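Local atomic coordinates of ribosome biogenesis GTPase A (Thermotoga maritima, PDB entry 3CNL), a protein that binds GTP as a circularly permuted GTPase and is probably required for a late step of 50S ribosomal subunit assembly. Residues Arg29-Thr37 with Val235-Glu246. Sequence-based numbering, arbitrary orientation.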
ATOM      1  N   ARG A  29      -5.021   1.841   0.518  1.00 19.41           N
ATOM      2  CA  ARG A  29      -3.849   1.961   1.371  1.00 18.64           C
ATOM      3  C   ARG A  29      -3.432   0.567   1.802  1.00 19.11           C
ATOM      4  O   ARG A  29      -4.226  -0.358   1.707  1.00 19.06           O
ATOM      5  CB  ARG A  29      -4.198   2.777   2.615  1.00 18.49           C
ATOM      6  CG  ARG A  29      -4.766   4.195   2.342  1.00 17.33           C
ATOM      7  CD  ARG A  29      -4.696   5.015   3.606  1.00 20.81           C
ATOM      8  NE  ARG A  29      -5.407   6.271   3.462  1.00 22.36           N
ATOM      9  CZ  ARG A  29      -5.467   7.225   4.380  1.00 24.17           C
ATOM     10  NH1 ARG A  29      -4.835   7.088   5.544  1.00 29.08           N
ATOM     11  NH2 ARG A  29      -6.154   8.331   4.124  1.00 24.68           N
ATOM     12  N   ASP A  30      -2.195   0.426   2.263  1.00 19.81           N
ATOM     13  CA  ASP A  30      -1.707  -0.816   2.873  1.00 20.73           C
ATOM     14  C   ASP A  30      -2.009  -0.665   4.370  1.00 20.64           C
ATOM     15  O   ASP A  30      -1.658   0.345   4.969  1.00 21.42           O
ATOM     16  CB  ASP A  30      -0.194  -0.988   2.586  1.00 21.00           C
ATOM     17  CG  ASP A  30       0.341  -2.369   2.975  1.00 21.44           C
ATOM     18  OD1 ASP A  30       0.076  -2.808   4.101  1.00 20.47           O
ATOM     19  OD2 ASP A  30       1.056  -3.016   2.167  1.00 22.38           O
ATOM     20  N   ALA A  31      -2.700  -1.645   4.960  1.00 20.50           N
ATOM     21  CA  ALA A  31      -3.034  -1.639   6.393  1.00 20.17           C
ATOM     22  C   ALA A  31      -1.806  -1.673   7.289  1.00 19.74           C
ATOM     23  O   ALA A  31      -1.869  -1.309   8.470  1.00 19.57           O
ATOM     24  CB  ALA A  31      -3.935  -2.846   6.725  1.00 20.32           C
ATOM     25  N   ARG A  32      -0.678  -2.124   6.753  1.00 19.94           N
ATOM     26  CA  ARG A  32       0.560  -2.183   7.565  1.00 19.68           C
ATOM     27  C   ARG A  32       1.198  -0.800   7.753  1.00 20.76           C
ATOM     28  O   ARG A  32       2.016  -0.567   8.674  1.00 20.60           O
ATOM     29  CB  ARG A  32       1.553  -3.143   6.925  1.00 19.32           C
ATOM     30  CG  ARG A  32       1.047  -4.566   6.816  1.00 19.18           C
ATOM     31  CD  ARG A  32       1.975  -5.470   5.987  1.00 18.94           C
ATOM     32  NE  ARG A  32       2.077  -5.014   4.584  1.00 19.19           N
ATOM     33  CZ  ARG A  32       2.983  -5.464   3.712  1.00 20.55           C
ATOM     34  NH1 ARG A  32       3.870  -6.382   4.094  1.00 19.80           N
ATOM     35  NH2 ARG A  32       3.016  -5.006   2.453  1.00 17.25           N
ATOM     36  N   ALA A  33       0.828   0.125   6.876  1.00 20.94           N
ATOM     37  CA  ALA A  33       1.375   1.481   6.929  1.00 20.95           C
ATOM     38  C   ALA A  33       0.331   2.476   6.432  1.00 21.67           C
ATOM     39  O   ALA A  33       0.484   3.008   5.345  1.00 22.02           O
ATOM     40  CB  ALA A  33       2.661   1.566   6.032  1.00 20.92           C
ATOM     41  N   PRO A  34      -0.761   2.694   7.193  1.00 22.20           N
ATOM     42  CA  PRO A  34      -1.835   3.584   6.712  1.00 22.94           C
ATOM     43  C   PRO A  34      -1.517   5.052   6.516  1.00 23.75           C
ATOM     44  O   PRO A  34      -2.160   5.679   5.671  1.00 24.09           O
ATOM     45  CB  PRO A  34      -2.957   3.397   7.756  1.00 22.60           C
ATOM     46  CG  PRO A  34      -2.644   2.076   8.366  1.00 22.46           C
ATOM     47  CD  PRO A  34      -1.145   2.037   8.454  1.00 21.60           C
ATOM     48  N   PHE A  35      -0.579   5.618   7.283  1.00 24.71           N
ATOM     49  CA  PHE A  35      -0.188   7.002   7.040  1.00 25.10           C
ATOM     50  C   PHE A  35       0.747   7.060   5.832  1.00 24.46           C
ATOM     51  O   PHE A  35       0.537   7.851   4.906  1.00 24.00           O
ATOM     52  CB  PHE A  35       0.482   7.657   8.257  1.00 26.85           C
ATOM     53  CG  PHE A  35      -0.477   8.165   9.320  1.00 28.01           C
ATOM     54  CD1 PHE A  35      -1.801   8.482   9.024  1.00 29.63           C
ATOM     55  CD2 PHE A  35      -0.025   8.359  10.619  1.00 30.35           C
ATOM     56  CE1 PHE A  35      -2.658   8.941  10.011  1.00 31.08           C
ATOM     57  CE2 PHE A  35      -0.876   8.838  11.621  1.00 31.45           C
ATOM     58  CZ  PHE A  35      -2.178   9.131  11.319  1.00 29.55           C
ATOM     59  N   ALA A  36       1.757   6.196   5.819  1.00 22.94           N
ATOM     60  CA  ALA A  36       2.733   6.218   4.757  1.00 22.59           C
ATOM     61  C   ALA A  36       2.066   6.096   3.407  1.00 22.45           C
ATOM     62  O   ALA A  36       2.457   6.802   2.478  1.00 22.75           O
ATOM     63  CB  ALA A  36       3.814   5.106   4.956  1.00 22.66           C
ATOM     64  N   THR A  37       1.053   5.223   3.302  1.00 22.53           N
ATOM     65  CA  THR A  37       0.381   4.925   2.026  1.00 22.92           C
ATOM     66  C   THR A  37      -0.909   5.745   1.780  1.00 24.36           C
ATOM     67  O   THR A  37      -1.709   5.406   0.909  1.00 23.53           O
ATOM     68  CB  THR A  37       0.070   3.409   1.858  1.00 22.77           C
ATOM     69  OG1 THR A  37      -0.775   2.961   2.928  1.00 21.61           O
ATOM     70  CG2 THR A  37       1.380   2.577   1.823  1.00 22.02           C
ATOM     71  N   VAL A 235       9.545  -8.823   2.400  1.00 23.73           N
ATOM     72  CA  VAL A 235       8.763  -8.117   3.442  1.00 23.17           C
ATOM     73  C   VAL A 235       7.438  -7.559   2.879  1.00 23.21           C
ATOM     74  O   VAL A 235       6.367  -7.713   3.493  1.00 22.70           O
ATOM     75  CB  VAL A 235       9.571  -6.975   4.115  1.00 22.76           C
ATOM     76  CG1 VAL A 235       8.672  -6.143   5.002  1.00 22.45           C
ATOM     77  CG2 VAL A 235      10.718  -7.555   4.952  1.00 22.51           C
ATOM     78  N   ALA A 236       7.532  -6.914   1.722  1.00 23.49           N
ATOM     79  CA  ALA A 236       6.402  -6.257   1.058  1.00 24.44           C
ATOM     80  C   ALA A 236       5.292  -7.259   0.707  1.00 25.58           C
ATOM     81  O   ALA A 236       4.103  -6.921   0.727  1.00 25.45           O
ATOM     82  CB  ALA A 236       6.888  -5.581  -0.184  1.00 24.34           C
ATOM     83  N   GLN A 237       5.714  -8.488   0.397  1.00 26.72           N
ATOM     84  CA  GLN A 237       4.849  -9.612   0.056  1.00 28.41           C
ATOM     85  C   GLN A 237       4.293 -10.350   1.277  1.00 28.36           C
ATOM     86  O   GLN A 237       3.469 -11.242   1.137  1.00 29.15           O
ATOM     87  CB  GLN A 237       5.618 -10.582  -0.857  1.00 27.99           C
ATOM     88  CG  GLN A 237       5.987  -9.964  -2.215  1.00 29.36           C
ATOM     89  CD  GLN A 237       6.919 -10.816  -3.055  1.00 29.44           C
ATOM     90  OE1 GLN A 237       7.636 -11.665  -2.538  1.00 33.18           O
ATOM     91  NE2 GLN A 237       6.925 -10.578  -4.369  1.00 32.17           N
ATOM     92  N   GLY A 238       4.706  -9.962   2.479  1.00 28.78           N
ATOM     93  CA  GLY A 238       4.246 -10.635   3.682  1.00 29.60           C
ATOM     94  C   GLY A 238       4.946 -11.965   3.941  1.00 30.87           C
ATOM     95  O   GLY A 238       4.469 -12.767   4.758  1.00 30.41           O
ATOM     96  N   LYS A 239       6.082 -12.195   3.268  1.00 31.48           N
ATOM     97  CA  LYS A 239       6.825 -13.466   3.385  1.00 33.13           C
ATOM     98  C   LYS A 239       7.790 -13.477   4.566  1.00 34.22           C
ATOM     99  O   LYS A 239       8.470 -14.479   4.812  1.00 34.47           O
ATOM    100  CB  LYS A 239       7.587 -13.778   2.089  1.00 33.04           C
ATOM    101  CG  LYS A 239       6.699 -14.271   0.940  1.00 34.95           C
ATOM    102  CD  LYS A 239       7.356 -14.038  -0.408  1.00 37.77           C
ATOM    103  CE  LYS A 239       6.379 -14.300  -1.563  1.00 38.94           C
ATOM    104  NZ  LYS A 239       6.259 -15.769  -1.842  1.00 43.10           N
ATOM    105  N   ALA A 240       7.827 -12.372   5.307  1.00 35.19           N
ATOM    106  CA  ALA A 240       8.777 -12.199   6.398  1.00 36.54           C
ATOM    107  C   ALA A 240       8.073 -12.028   7.744  1.00 37.11           C
ATOM    108  O   ALA A 240       8.665 -11.501   8.690  1.00 38.31           O
ATOM    109  CB  ALA A 240       9.707 -11.012   6.106  1.00 36.44           C
ATOM    110  N   GLY A 241       6.823 -12.491   7.815  1.00 37.19           N
ATOM    111  CA  GLY A 241       5.958 -12.347   8.984  1.00 36.91           C
ATOM    112  C   GLY A 241       4.739 -11.441   8.804  1.00 36.52           C
ATOM    113  O   GLY A 241       4.811 -10.458   8.058  1.00 36.16           O
ATOM    114  N   ARG A 242       3.634 -11.787   9.489  1.00 36.04           N
ATOM    115  CA  ARG A 242       2.448 -10.916   9.679  1.00 35.15           C
ATOM    116  C   ARG A 242       2.856  -9.757  10.574  1.00 33.90           C
ATOM    117  O   ARG A 242       2.881  -9.879  11.793  1.00 34.12           O
ATOM    118  CB  ARG A 242       1.297 -11.648  10.377  1.00 34.92           C
ATOM    119  CG  ARG A 242       0.042 -11.936   9.566  1.00 35.42           C
ATOM    120  CD  ARG A 242      -1.167 -12.164  10.484  1.00 35.80           C
ATOM    121  NE  ARG A 242      -2.209 -12.968   9.842  1.00 40.23           N
ATOM    122  CZ  ARG A 242      -3.372 -12.503   9.399  1.00 38.97           C
ATOM    123  NH1 ARG A 242      -3.682 -11.224   9.522  1.00 39.72           N
ATOM    124  NH2 ARG A 242      -4.224 -13.327   8.811  1.00 43.85           N
ATOM    125  N   VAL A 243       3.169  -8.630   9.961  1.00 32.58           N
ATOM    126  CA  VAL A 243       3.892  -7.562  10.627  1.00 31.69           C
ATOM    127  C   VAL A 243       3.340  -6.226  10.090  1.00 30.08           C
ATOM    128  O   VAL A 243       3.118  -6.114   8.905  1.00 29.14           O
ATOM    129  CB  VAL A 243       5.419  -7.732  10.330  1.00 31.98           C
ATOM    130  CG1 VAL A 243       6.137  -6.437  10.306  1.00 32.72           C
ATOM    131  CG2 VAL A 243       6.074  -8.658  11.375  1.00 33.75           C
ATOM    132  N   SER A 244       3.072  -5.258  10.973  1.00 28.80           N
ATOM    133  CA  SER A 244       2.726  -3.893  10.572  1.00 27.41           C
ATOM    134  C   SER A 244       3.878  -2.928  10.855  1.00 27.64           C
ATOM    135  O   SER A 244       4.795  -3.261  11.602  1.00 27.50           O
ATOM    136  CB  SER A 244       1.444  -3.416  11.263  1.00 27.05           C
ATOM    137  OG  SER A 244       0.322  -4.146  10.812  1.00 23.10           O
ATOM    138  N   PHE A 245       3.839  -1.735  10.261  1.00 27.52           N
ATOM    139  CA  PHE A 245       5.008  -0.848  10.291  1.00 27.54           C
ATOM    140  C   PHE A 245       4.729   0.505  10.914  1.00 28.18           C
ATOM    141  O   PHE A 245       5.655   1.299  11.079  1.00 27.54           O
ATOM    142  CB  PHE A 245       5.611  -0.666   8.882  1.00 26.62           C
ATOM    143  CG  PHE A 245       5.741  -1.963   8.089  1.00 25.89           C
ATOM    144  CD1 PHE A 245       6.569  -2.993   8.532  1.00 25.15           C
ATOM    145  CD2 PHE A 245       5.075  -2.120   6.885  1.00 24.17           C
ATOM    146  CE1 PHE A 245       6.690  -4.175   7.811  1.00 24.98           C
ATOM    147  CE2 PHE A 245       5.195  -3.290   6.149  1.00 24.09           C
ATOM    148  CZ  PHE A 245       5.993  -4.327   6.616  1.00 25.69           C
ATOM    149  N   GLU A 246       3.454   0.759  11.219  1.00 29.07           N
ATOM    150  CA  GLU A 246       2.982   2.009  11.834  1.00 30.82           C
ATOM    151  C   GLU A 246       1.813   1.688  12.753  1.00 31.95           C
ATOM    152  O   GLU A 246       1.018   0.800  12.441  1.00 31.18           O
ATOM    153  CB  GLU A 246       2.415   2.963  10.783  1.00 30.76           C
ATOM    154  CG  GLU A 246       3.319   3.339   9.708  1.00 30.11           C
ATOM    155  CD  GLU A 246       2.819   4.496   8.924  1.00 27.77           C
ATOM    156  OE1 GLU A 246       1.824   4.322   8.189  1.00 24.03           O
ATOM    157  OE2 GLU A 246       3.452   5.570   9.020  1.00 28.77           O
TER
HETATM  158  O   HOH W   1      -1.992  -2.920  10.720  1.00 23.13           O
HETATM  159  O   HOH W   2       3.825  -8.230   6.588  1.00 26.44           O
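R32 runs between the C-terminal end of helix 224-236 and the returning chain at V243-F245, and each of its atoms has an identifiable neighbour. R32 CB lies 3.7 Å from F245 CD2. CG and CD pass the backbone carbonyl of V243, with R32 CD 3.2 Å from V243 O. The chain then bends at chi3 (-63°), which turns the guanidinium toward the helix end while F245 CE2 lies over one face, offset toward the rim; the two planes are 51° apart, so this is no parallel stack. NE and NH2 grip the D30 carboxylate side-on, R32 NH2 to D30 OD2 at 2.8 Å in a salt bridge, and D30 OD1 also takes the R32 backbone N, an Asx turn. R32 NH1 reaches V235 O at 2.9 Å and R32 NH2 reaches A236 O at 2.8 Å. G238, the positive-phi residue of the Schellman motif that ends the helix, also donates its N to V235 O from the opposite face of the carbonyl plane. An alanine in place of R32 would probably cost D30 this salt bridge and leave the V235 and A236 carbonyls without the guanidinium donors. Farther along, R32 O receives F245 N at 2.7 Å, and E246 OE1 accepts F35 N and A36 N from opposite faces of the carboxylate plane, the latter nearly straight at 172°. K167 offers OE2 a weak, long ion pair, so backbone amides mainly meet the E246 charge. Hydrogen bonds thus tie the end of helix 224-236 and the chain after it to the loop following strand 24-30, close to the GTP-binding residues V56 and N109.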